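Local coordinates for cellobiose 2-epimerase (Caldibacillus thermoamylovorans, PDB 5ZHB), which catalyses the C2 epimerisation of cellobiose, converting its reducing-end glucose into mannose, at residues Tyr79-Leu82 / Thr83-Phe87; Val220-Lys223 / Gln224-Phe227; Val230-Asn233 / Asn234-Ser238. One frame throughout, in Å; residues are numbered along the deposited sequence.

All three examples lie in one chain with the (alpha/alpha)6-barrel fold expected of the N-acylglucosamine 2-epimerase family, and each is a local contact: a helix end in contact 1, a loop in contact 2, a tight turn in contact 3. Contact 1 closes helix 69-86. Much later, contact 2 starts at the last residue of helix 203-220 and leads toward strand 231-232, which contact 3 takes into its reversal. The centres of contacts 1 and 2 are about 39 Å apart, across the chain's centre. Contacts 2 and 3, about 14 Å apart between centres, touch where V220 packs on W236 and F232. They illustrate how a mainly helical barrel ends its helices and turns its connecting strands.

Contact 1 of 3, residues Tyr79-Leu82 / Thr83-Phe87; sequences YRFL and TEYVF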
ATOM      1  N   TYR A  79     -11.621  13.169   1.473  1.00 23.62           N
ATOM      2  CA  TYR A  79     -11.902  13.457   0.076  1.00 26.05           C
ATOM      3  C   TYR A  79     -11.762  14.954  -0.229  1.00 27.54           C
ATOM      4  O   TYR A  79     -11.116  15.341  -1.224  1.00 26.94           O
ATOM      5  CB  TYR A  79     -13.284  12.916  -0.284  1.00 25.46           C
ATOM      6  CG  TYR A  79     -13.666  13.286  -1.701  1.00 27.73           C
ATOM      7  CD1 TYR A  79     -13.174  12.558  -2.771  1.00 27.51           C
ATOM      8  CD2 TYR A  79     -14.515  14.356  -1.962  1.00 29.65           C
ATOM      9  CE1 TYR A  79     -13.504  12.881  -4.072  1.00 31.37           C
ATOM     10  CE2 TYR A  79     -14.841  14.692  -3.262  1.00 30.53           C
ATOM     11  CZ  TYR A  79     -14.341  13.952  -4.315  1.00 29.03           C
ATOM     12  OH  TYR A  79     -14.680  14.207  -5.605  1.00 29.50           O
ATOM     13  N   ARG A  80     -12.368  15.777   0.641  1.00 30.71           N
ATOM     14  CA  ARG A  80     -12.290  17.231   0.553  1.00 31.62           C
ATOM     15  C   ARG A  80     -10.848  17.726   0.528  1.00 28.57           C
ATOM     16  O   ARG A  80     -10.473  18.493  -0.338  1.00 29.69           O
ATOM     17  CB  ARG A  80     -13.023  17.915   1.715  1.00 32.58           C
ATOM     18  CG  ARG A  80     -14.534  17.763   1.614  1.00 37.30           C
ATOM     19  CD  ARG A  80     -15.237  18.670   2.618  1.00 41.14           C
ATOM     20  NE  ARG A  80     -15.239  18.203   4.008  1.00 46.37           N
ATOM     21  CZ  ARG A  80     -16.072  17.313   4.548  1.00 51.26           C
ATOM     22  NH1 ARG A  80     -17.097  16.821   3.860  1.00 56.26           N
ATOM     23  NH2 ARG A  80     -15.883  16.927   5.798  1.00 52.79           N
ATOM     24  N   PHE A  81     -10.031  17.286   1.472  1.00 26.24           N
ATOM     25  CA  PHE A  81      -8.654  17.735   1.511  1.00 26.57           C
ATOM     26  C   PHE A  81      -7.876  17.288   0.273  1.00 24.34           C
ATOM     27  O   PHE A  81      -7.010  18.020  -0.222  1.00 26.38           O
ATOM     28  CB  PHE A  81      -7.959  17.189   2.764  1.00 24.26           C
ATOM     29  CG  PHE A  81      -6.647  17.910   3.007  1.00 26.25           C
ATOM     30  CD1 PHE A  81      -6.649  19.249   3.374  1.00 25.72           C
ATOM     31  CD2 PHE A  81      -5.406  17.262   2.883  1.00 23.73           C
ATOM     32  CE1 PHE A  81      -5.456  19.900   3.661  1.00 27.62           C
ATOM     33  CE2 PHE A  81      -4.224  17.941   3.099  1.00 24.61           C
ATOM     34  CZ  PHE A  81      -4.245  19.250   3.513  1.00 28.12           C
ATOM     35  N   LEU A  82      -8.122  16.047  -0.157  1.00 26.37           N
ATOM     36  CA  LEU A  82      -7.449  15.491  -1.322  1.00 25.59           C
ATOM     37  C   LEU A  82      -7.774  16.332  -2.555  1.00 24.89           C
ATOM     38  O   LEU A  82      -6.857  16.699  -3.283  1.00 25.32           O
ATOM     39  CB  LEU A  82      -7.795  14.021  -1.554  1.00 26.24           C
ATOM     40  CG  LEU A  82      -7.107  13.351  -2.749  1.00 24.57           C
ATOM     41  CD1 LEU A  82      -5.617  13.172  -2.448  1.00 26.01           C
ATOM     42  CD2 LEU A  82      -7.762  12.034  -3.121  1.00 23.95           C
ATOM     43  N   THR A  83      -9.069  16.598  -2.820  1.00 24.82           N
ATOM     44  CA  THR A  83      -9.449  17.238  -4.075  1.00 28.76           C
ATOM     45  C   THR A  83      -9.223  18.754  -4.027  1.00 29.72           C
ATOM     46  O   THR A  83      -8.973  19.353  -5.069  1.00 33.05           O
ATOM     47  CB  THR A  83     -10.885  16.877  -4.463  1.00 30.95           C
ATOM     48  OG1 THR A  83     -11.694  17.081  -3.318  1.00 32.68           O
ATOM     49  CG2 THR A  83     -11.008  15.426  -4.892  1.00 31.98           C
ATOM     50  N   GLU A  84      -9.270  19.357  -2.828  1.00 32.08           N
ATOM     51  CA  GLU A  84      -9.167  20.807  -2.678  1.00 36.04           C
ATOM     52  C   GLU A  84      -7.716  21.292  -2.646  1.00 31.54           C
ATOM     53  O   GLU A  84      -7.404  22.262  -3.327  1.00 28.42           O
ATOM     54  CB  GLU A  84      -9.939  21.242  -1.434  1.00 35.04           C
ATOM     55  CG  GLU A  84     -11.440  21.167  -1.684  1.00 38.57           C
ATOM     56  CD  GLU A  84     -12.277  21.360  -0.442  1.00 40.29           C
ATOM     57  OE1 GLU A  84     -11.706  21.788   0.584  1.00 44.35           O
ATOM     58  OE2 GLU A  84     -13.476  20.994  -0.488  1.00 45.38           O
ATOM     59  N   TYR A  85      -6.824  20.576  -1.929  1.00 27.79           N
ATOM     60  CA  TYR A  85      -5.446  21.002  -1.734  1.00 23.96           C
ATOM     61  C   TYR A  85      -4.405  20.077  -2.388  1.00 27.10           C
ATOM     62  O   TYR A  85      -3.392  20.570  -2.875  1.00 22.98           O
ATOM     63  CB  TYR A  85      -5.230  21.144  -0.228  1.00 28.32           C
ATOM     64  CG  TYR A  85      -6.110  22.245   0.357  1.00 32.23           C
ATOM     65  CD1 TYR A  85      -5.832  23.594   0.127  1.00 31.52           C
ATOM     66  CD2 TYR A  85      -7.246  21.931   1.094  1.00 35.63           C
ATOM     67  CE1 TYR A  85      -6.663  24.588   0.618  1.00 32.81           C
ATOM     68  CE2 TYR A  85      -8.070  22.918   1.613  1.00 38.94           C
ATOM     69  CZ  TYR A  85      -7.785  24.249   1.357  1.00 38.61           C
ATOM     70  OH  TYR A  85      -8.640  25.190   1.878  1.00 41.98           O
ATOM     71  N   VAL A  86      -4.569  18.741  -2.320  1.00 25.01           N
ATOM     72  CA  VAL A  86      -3.488  17.855  -2.751  1.00 24.67           C
ATOM     73  C   VAL A  86      -3.459  17.801  -4.277  1.00 23.65           C
ATOM     74  O   VAL A  86      -2.380  17.714  -4.864  1.00 26.38           O
ATOM     75  CB  VAL A  86      -3.557  16.444  -2.137  1.00 24.87           C
ATOM     76  CG1 VAL A  86      -2.482  15.505  -2.716  1.00 25.25           C
ATOM     77  CG2 VAL A  86      -3.504  16.487  -0.623  1.00 25.07           C
ATOM     78  N   PHE A  87      -4.638  17.853  -4.919  1.00 25.45           N
ATOM     79  CA  PHE A  87      -4.758  17.929  -6.365  1.00 25.85           C
ATOM     80  C   PHE A  87      -4.276  19.303  -6.812  1.00 28.54           C
ATOM     81  O   PHE A  87      -4.632  20.312  -6.210  1.00 25.47           O
ATOM     82  CB  PHE A  87      -6.191  17.635  -6.849  1.00 31.21           C
ATOM     83  CG  PHE A  87      -6.324  17.392  -8.352  1.00 34.17           C
ATOM     84  CD1 PHE A  87      -6.479  18.469  -9.237  1.00 36.97           C
ATOM     85  CD2 PHE A  87      -6.260  16.107  -8.902  1.00 37.64           C
ATOM     86  CE1 PHE A  87      -6.586  18.260 -10.613  1.00 37.18           C
ATOM     87  CE2 PHE A  87      -6.360  15.899 -10.285  1.00 34.11           C
ATOM     88  CZ  PHE A  87      -6.510  16.970 -11.133  1.00 38.33           C
TER
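Y79 and T83 lie one turn apart near the end of helix 69-86, where the i+4 backbone bonds of T83 N to Y79 O, E84 N to R80 O and Y85 N to F81 O give way to i+5 bonds, from V86 N to F81 O (3.3 Å) and from F87 N to L82 O (3.0 Å). T83 carries the main side-chain contact. Its OG1 sits between the backbone N and the carbonyl carbon (chi1 49°), a torsion that turns it back toward the preceding turn, where it donates to Y79 O at 2.8 Å; that carbonyl thus accepts from both the amide and the hydroxyl of T83. The methyl of the same side chain, CG2, lies over one face of the Y79 ring as a CH-pi contact, 4.0 Å from the centroid and shifted toward the rim. With an alanine here, Y79 O would probably be left with the amide bond alone and the face of the Y79 ring would lose its methyl. The tyrosine hydroxyl looks elsewhere, to E132, and its ring stacks on Y124.

On another side of the helix F81 meets Y85 obliquely: CD1 of F81 is 3.6 Å from CD2 of Y85, whose CB lies over a face of the F81 ring. L82 sets CD1 3.9 Å from CB of V86 and also packs on helix 49-66. R80 and E84 run side by side at the surface, the guanidinium and carboxylate without contact. F87, the first residue to leave helical geometry, turns to Y136. Such a widening of the last turn is a pi-type helix terminus, here ending one helix of an alpha/alpha barrel.

Contact 2 of 3, residues Val220-Lys223 / Gln224-Phe227; sequences VFDK and QSKF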
ATOM      1  N   VAL A 220       9.612  -9.119 -13.192  1.00 26.79           N
ATOM      2  CA  VAL A 220       9.838  -8.846 -11.779  1.00 25.69           C
ATOM      3  C   VAL A 220      10.227 -10.140 -11.056  1.00 24.41           C
ATOM      4  O   VAL A 220      11.231 -10.197 -10.334  1.00 24.07           O
ATOM      5  CB  VAL A 220       8.596  -8.168 -11.143  1.00 25.84           C
ATOM      6  CG1 VAL A 220       8.869  -7.836  -9.686  1.00 25.46           C
ATOM      7  CG2 VAL A 220       8.115  -6.934 -11.921  1.00 24.43           C
ATOM      8  N   PHE A 221       9.420 -11.169 -11.279  1.00 26.33           N
ATOM      9  CA  PHE A 221       9.521 -12.450 -10.587  1.00 27.67           C
ATOM     10  C   PHE A 221      10.661 -13.281 -11.150  1.00 28.88           C
ATOM     11  O   PHE A 221      10.687 -13.536 -12.354  1.00 32.82           O
ATOM     12  CB  PHE A 221       8.192 -13.149 -10.838  1.00 28.07           C
ATOM     13  CG  PHE A 221       7.964 -14.543 -10.259  1.00 29.29           C
ATOM     14  CD1 PHE A 221       8.183 -14.813  -8.908  1.00 30.61           C
ATOM     15  CD2 PHE A 221       7.442 -15.561 -11.063  1.00 28.75           C
ATOM     16  CE1 PHE A 221       7.914 -16.074  -8.383  1.00 33.30           C
ATOM     17  CE2 PHE A 221       7.177 -16.817 -10.530  1.00 30.60           C
ATOM     18  CZ  PHE A 221       7.429 -17.070  -9.192  1.00 29.41           C
ATOM     19  N   ASP A 222      11.593 -13.640 -10.264  1.00 30.91           N
ATOM     20  CA  ASP A 222      12.671 -14.575 -10.539  1.00 34.39           C
ATOM     21  C   ASP A 222      12.133 -16.006 -10.440  1.00 33.70           C
ATOM     22  O   ASP A 222      11.788 -16.486  -9.358  1.00 29.86           O
ATOM     23  CB  ASP A 222      13.810 -14.325  -9.573  1.00 35.69           C
ATOM     24  CG  ASP A 222      15.037 -15.185  -9.803  1.00 37.63           C
ATOM     25  OD1 ASP A 222      14.849 -16.372 -10.068  1.00 39.11           O
ATOM     26  OD2 ASP A 222      16.147 -14.663  -9.673  1.00 37.86           O
ATOM     27  N   LYS A 223      12.021 -16.691 -11.584  1.00 37.03           N
ATOM     28  CA  LYS A 223      11.349 -17.984 -11.617  1.00 37.60           C
ATOM     29  C   LYS A 223      12.212 -19.080 -10.992  1.00 35.84           C
ATOM     30  O   LYS A 223      11.694 -20.148 -10.728  1.00 39.48           O
ATOM     31  CB  LYS A 223      10.871 -18.377 -13.019  1.00 41.57           C
ATOM     32  CG  LYS A 223       9.552 -17.739 -13.418  1.00 47.39           C
ATOM     33  CD  LYS A 223       9.421 -17.409 -14.901  1.00 49.69           C
ATOM     34  CE  LYS A 223       9.545 -15.939 -15.206  1.00 48.91           C
ATOM     35  NZ  LYS A 223      10.795 -15.290 -14.801  1.00 43.16           N
ATOM     36  N   GLN A 224      13.478 -18.800 -10.681  1.00 40.14           N
ATOM     37  CA  GLN A 224      14.341 -19.742  -9.983  1.00 42.61           C
ATOM     38  C   GLN A 224      14.243 -19.559  -8.465  1.00 39.58           C
ATOM     39  O   GLN A 224      13.925 -20.489  -7.740  1.00 35.07           O
ATOM     40  CB  GLN A 224      15.762 -19.483 -10.480  1.00 50.44           C
ATOM     41  CG  GLN A 224      16.747 -20.618 -10.226  1.00 57.54           C
ATOM     42  CD  GLN A 224      17.861 -20.629 -11.257  1.00 69.93           C
ATOM     43  OE1 GLN A 224      19.011 -20.272 -10.968  1.00 77.81           O
ATOM     44  NE2 GLN A 224      17.523 -20.991 -12.489  1.00 69.72           N
ATOM     45  N   SER A 225      14.518 -18.347  -7.975  1.00 36.70           N
ATOM     46  CA  SER A 225      14.527 -18.081  -6.539  1.00 35.73           C
ATOM     47  C   SER A 225      13.109 -17.941  -5.977  1.00 35.32           C
ATOM     48  O   SER A 225      12.919 -18.069  -4.761  1.00 37.50           O
ATOM     49  CB  SER A 225      15.317 -16.838  -6.235  1.00 36.70           C
ATOM     50  OG  SER A 225      14.562 -15.710  -6.648  1.00 33.75           O
ATOM     51  N   LYS A 226      12.162 -17.578  -6.862  1.00 31.25           N
ATOM     52  CA  LYS A 226      10.764 -17.298  -6.545  1.00 30.99           C
ATOM     53  C   LYS A 226      10.605 -15.959  -5.816  1.00 29.21           C
ATOM     54  O   LYS A 226       9.492 -15.636  -5.436  1.00 29.27           O
ATOM     55  CB  LYS A 226      10.090 -18.415  -5.749  1.00 34.09           C
ATOM     56  CG  LYS A 226      10.266 -19.768  -6.425  1.00 36.69           C
ATOM     57  CD  LYS A 226       9.298 -19.977  -7.570  1.00 39.26           C
ATOM     58  CE  LYS A 226       9.251 -21.408  -8.021  1.00 44.61           C
ATOM     59  NZ  LYS A 226      10.193 -21.617  -9.116  1.00 44.84           N
ATOM     60  N   PHE A 227      11.672 -15.159  -5.730  1.00 27.77           N
ATOM     61  CA  PHE A 227      11.561 -13.804  -5.204  1.00 28.00           C
ATOM     62  C   PHE A 227      11.210 -12.803  -6.304  1.00 31.48           C
ATOM     63  O   PHE A 227      11.476 -13.018  -7.495  1.00 30.85           O
ATOM     64  CB  PHE A 227      12.855 -13.323  -4.560  1.00 31.66           C
ATOM     65  CG  PHE A 227      13.169 -13.905  -3.195  1.00 31.80           C
ATOM     66  CD1 PHE A 227      12.533 -13.418  -2.056  1.00 32.73           C
ATOM     67  CD2 PHE A 227      14.135 -14.899  -3.045  1.00 32.64           C
ATOM     68  CE1 PHE A 227      12.838 -13.927  -0.804  1.00 33.32           C
ATOM     69  CE2 PHE A 227      14.434 -15.418  -1.791  1.00 33.52           C
ATOM     70  CZ  PHE A 227      13.791 -14.918  -0.670  1.00 38.70           C
TER
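D222 and F227 close the neck of a short loop, D222 N giving a nearly straight bond to F227 O (2.8 Å, 163° at the hydrogen). Just inside it, K226 N bonds to D222 O. The packed part is centred on F221, the first residue beyond helix 203-220. Having CG anti to the backbone N (chi1 179°) brings its ring to the returning chain at K226, whose O lies at the ring edge, in its plane, 3.4 Å from CE1 of F221; CZ of the same ring touches K226 CD. M272 and I276 of helix 267-283 also pack on this ring, and the F227 ring lies against the same helix and helix 245-262.

The carboxylate of D222 organises the bend. Its OD1 takes Q224 N nearly along the C-O axis and S225 N from well above the carboxylate plane, each at 2.9 Å; with the K226 N to D222 O bond this makes an Asx motif. An ST turn follows at once, S225 OG accepting from F227 N at 3.1 Å, while K226 passes through left-handed backbone angles.

Toward solvent, long flexible chains and their ends replace ring packing. Q224 sends its amide away from the loop, and the K223 chain, bent at three torsions, curls back until NZ bonds to F221 O at 3.0 Å. From the other segment the K226 chain bends over so that its NZ reaches K223 O (2.6 Å).

Contact 3 of 3, residues Val230-Asn233 / Asn234-Ser238; sequences VFFN and NHWES
N233 and E237 face each other across a tight reversal of the chain, and N233 N bonds to E237 O at 3.0 Å. Between them N233 to W236 forms a type I beta turn, closed by W236 N on N233 O, and W236 itself has left-handed backbone angles, consistent with a G1 beta bulge. Beyond it F232 and S238 are bridged.

The N233 side chain fills the inside of this turn. Its CB lies 4.1 Å from E237 O, just past the turn. CG, placed between the backbone N and the carbonyl carbon (chi1 70°), draws in to 3.7 Å from the same E237 O and aims the amide back over the loop. OD1 is gripped twice: H235 N donates at 2.8 Å and E237 N at 3.1 Å, each well out of the carbonyl plane, one on either face. The other branch, ND2, has E237 OE1 at 3.6 Å and E237 CB at 3.7 Å, the N233 amide and E237 carboxylate planes being turned 38° apart.

Beside the turn, W236 presents the edge of its six-membered ring to the face of F232, with CE3 over the ring centre. V220 and L215 of helix 203-220 pack on W236 as well, and its NE1 bonds to N154 O, which ties the turn to a loop far away in the sequence.

Two donors on opposite faces of one oxygen would be expected to hold the N233 amide against rotation. The polar side of the turn is thus settled by backbone N-H groups that OD1 satisfies, whereas its aromatic side rests mainly on ring packing, with I181 of strand 181-182 meeting both rings, beside the backbone bonds of F232 to I181 and the NE1 bond of W236.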
ATOM      1  N   VAL A 230      13.529  -5.881  -7.292  1.00 25.95           N
ATOM      2  CA  VAL A 230      13.051  -4.631  -6.717  1.00 27.52           C
ATOM      3  C   VAL A 230      13.352  -3.435  -7.621  1.00 24.94           C
ATOM      4  O   VAL A 230      12.469  -2.620  -7.835  1.00 24.68           O
ATOM      5  CB  VAL A 230      13.573  -4.457  -5.290  1.00 30.42           C
ATOM      6  CG1 VAL A 230      13.039  -3.179  -4.633  1.00 30.57           C
ATOM      7  CG2 VAL A 230      13.191  -5.671  -4.448  1.00 30.67           C
ATOM      8  N   PHE A 231      14.581  -3.328  -8.139  1.00 26.18           N
ATOM      9  CA  PHE A 231      15.042  -2.159  -8.881  1.00 25.32           C
ATOM     10  C   PHE A 231      15.691  -2.618 -10.184  1.00 31.01           C
ATOM     11  O   PHE A 231      16.446  -3.600 -10.185  1.00 30.50           O
ATOM     12  CB  PHE A 231      16.069  -1.396  -8.050  1.00 27.90           C
ATOM     13  CG  PHE A 231      15.541  -0.785  -6.767  1.00 26.98           C
ATOM     14  CD1 PHE A 231      14.471   0.100  -6.805  1.00 29.94           C
ATOM     15  CD2 PHE A 231      16.123  -1.080  -5.537  1.00 29.70           C
ATOM     16  CE1 PHE A 231      13.994   0.670  -5.639  1.00 27.21           C
ATOM     17  CE2 PHE A 231      15.637  -0.504  -4.365  1.00 30.65           C
ATOM     18  CZ  PHE A 231      14.564   0.366  -4.429  1.00 30.02           C
ATOM     19  N   PHE A 232      15.348  -1.922 -11.271  1.00 27.89           N
ATOM     20  CA  PHE A 232      15.710  -2.307 -12.625  1.00 29.69           C
ATOM     21  C   PHE A 232      16.273  -1.100 -13.373  1.00 34.80           C
ATOM     22  O   PHE A 232      15.969   0.055 -13.047  1.00 31.67           O
ATOM     23  CB  PHE A 232      14.484  -2.773 -13.414  1.00 29.05           C
ATOM     24  CG  PHE A 232      13.739  -3.886 -12.696  1.00 31.20           C
ATOM     25  CD1 PHE A 232      12.819  -3.590 -11.696  1.00 28.34           C
ATOM     26  CD2 PHE A 232      14.027  -5.223 -12.965  1.00 30.14           C
ATOM     27  CE1 PHE A 232      12.203  -4.604 -10.980  1.00 29.62           C
ATOM     28  CE2 PHE A 232      13.404  -6.234 -12.257  1.00 29.19           C
ATOM     29  CZ  PHE A 232      12.483  -5.923 -11.274  1.00 32.27           C
ATOM     30  N   ASN A 233      17.074  -1.419 -14.399  1.00 34.51           N
ATOM     31  CA  ASN A 233      17.459  -0.480 -15.433  1.00 37.39           C
ATOM     32  C   ASN A 233      16.371  -0.468 -16.510  1.00 36.28           C
ATOM     33  O   ASN A 233      15.386  -1.204 -16.420  1.00 35.61           O
ATOM     34  CB  ASN A 233      18.871  -0.808 -15.924  1.00 40.72           C
ATOM     35  CG  ASN A 233      18.965  -2.086 -16.726  1.00 38.15           C
ATOM     36  OD1 ASN A 233      17.967  -2.593 -17.249  1.00 40.96           O
ATOM     37  ND2 ASN A 233      20.179  -2.596 -16.892  1.00 42.74           N
ATOM     38  N   ASN A 234      16.575   0.343 -17.558  1.00 35.75           N
ATOM     39  CA  ASN A 234      15.595   0.508 -18.617  1.00 37.16           C
ATOM     40  C   ASN A 234      15.424  -0.750 -19.463  1.00 38.15           C
ATOM     41  O   ASN A 234      14.501  -0.810 -20.269  1.00 41.18           O
ATOM     42  CB  ASN A 234      15.949   1.692 -19.509  1.00 45.80           C
ATOM     43  CG  ASN A 234      15.361   2.964 -18.954  1.00 51.03           C
ATOM     44  OD1 ASN A 234      14.149   3.022 -18.688  1.00 46.95           O
ATOM     45  ND2 ASN A 234      16.199   3.968 -18.745  1.00 53.30           N
ATOM     46  N   HIS A 235      16.303  -1.742 -19.290  1.00 37.65           N
ATOM     47  CA  HIS A 235      16.151  -3.004 -19.996  1.00 44.76           C
ATOM     48  C   HIS A 235      15.437  -4.037 -19.123  1.00 43.60           C
ATOM     49  O   HIS A 235      15.454  -5.216 -19.458  1.00 36.55           O
ATOM     50  CB  HIS A 235      17.518  -3.503 -20.481  1.00 49.43           C
ATOM     51  CG  HIS A 235      18.004  -2.709 -21.647  1.00 61.89           C
ATOM     52  ND1 HIS A 235      19.240  -2.104 -21.696  1.00 60.03           N
ATOM     53  CD2 HIS A 235      17.371  -2.374 -22.787  1.00 65.74           C
ATOM     54  CE1 HIS A 235      19.358  -1.453 -22.845  1.00 64.67           C
ATOM     55  NE2 HIS A 235      18.236  -1.603 -23.524  1.00 69.10           N
ATOM     56  N   TRP A 236      14.842  -3.592 -17.997  1.00 35.52           N
ATOM     57  CA  TRP A 236      14.143  -4.459 -17.061  1.00 30.92           C
ATOM     58  C   TRP A 236      15.095  -5.501 -16.497  1.00 30.80           C
ATOM     59  O   TRP A 236      14.683  -6.593 -16.131  1.00 33.92           O
ATOM     60  CB  TRP A 236      12.908  -5.123 -17.686  1.00 30.39           C
ATOM     61  CG  TRP A 236      11.588  -4.402 -17.603  1.00 30.39           C
ATOM     62  CD1 TRP A 236      10.914  -3.815 -18.631  1.00 31.21           C
ATOM     63  CD2 TRP A 236      10.740  -4.254 -16.434  1.00 30.63           C
ATOM     64  NE1 TRP A 236       9.722  -3.296 -18.195  1.00 35.14           N
ATOM     65  CE2 TRP A 236       9.586  -3.554 -16.853  1.00 31.06           C
ATOM     66  CE3 TRP A 236      10.850  -4.627 -15.087  1.00 28.82           C
ATOM     67  CZ2 TRP A 236       8.554  -3.236 -15.971  1.00 31.55           C
ATOM     68  CZ3 TRP A 236       9.831  -4.298 -14.217  1.00 28.45           C
ATOM     69  CH2 TRP A 236       8.692  -3.641 -14.658  1.00 27.67           C
ATOM     70  N   GLU A 237      16.366  -5.135 -16.359  1.00 39.14           N
ATOM     71  CA  GLU A 237      17.333  -5.988 -15.709  1.00 44.13           C
ATOM     72  C   GLU A 237      17.514  -5.486 -14.284  1.00 42.15           C
ATOM     73  O   GLU A 237      17.776  -4.312 -14.064  1.00 37.58           O
ATOM     74  CB  GLU A 237      18.645  -5.975 -16.494  1.00 48.53           C
ATOM     75  CG  GLU A 237      18.476  -6.453 -17.934  1.00 54.16           C
ATOM     76  CD  GLU A 237      19.715  -6.405 -18.819  1.00 58.83           C
ATOM     77  OE1 GLU A 237      20.715  -5.739 -18.470  1.00 59.18           O
ATOM     78  OE2 GLU A 237      19.669  -7.096 -19.862  1.00 64.02           O
ATOM     79  N   SER A 238      17.421  -6.401 -13.327  1.00 38.30           N
ATOM     80  CA  SER A 238      17.566  -6.046 -11.933  1.00 39.36           C
ATOM     81  C   SER A 238      18.986  -5.541 -11.662  1.00 40.83           C
ATOM     82  O   SER A 238      19.957  -6.083 -12.179  1.00 41.24           O
ATOM     83  CB  SER A 238      17.167  -7.222 -11.080  1.00 34.56           C
ATOM     84  OG  SER A 238      17.592  -7.028  -9.742  1.00 34.31           O
TER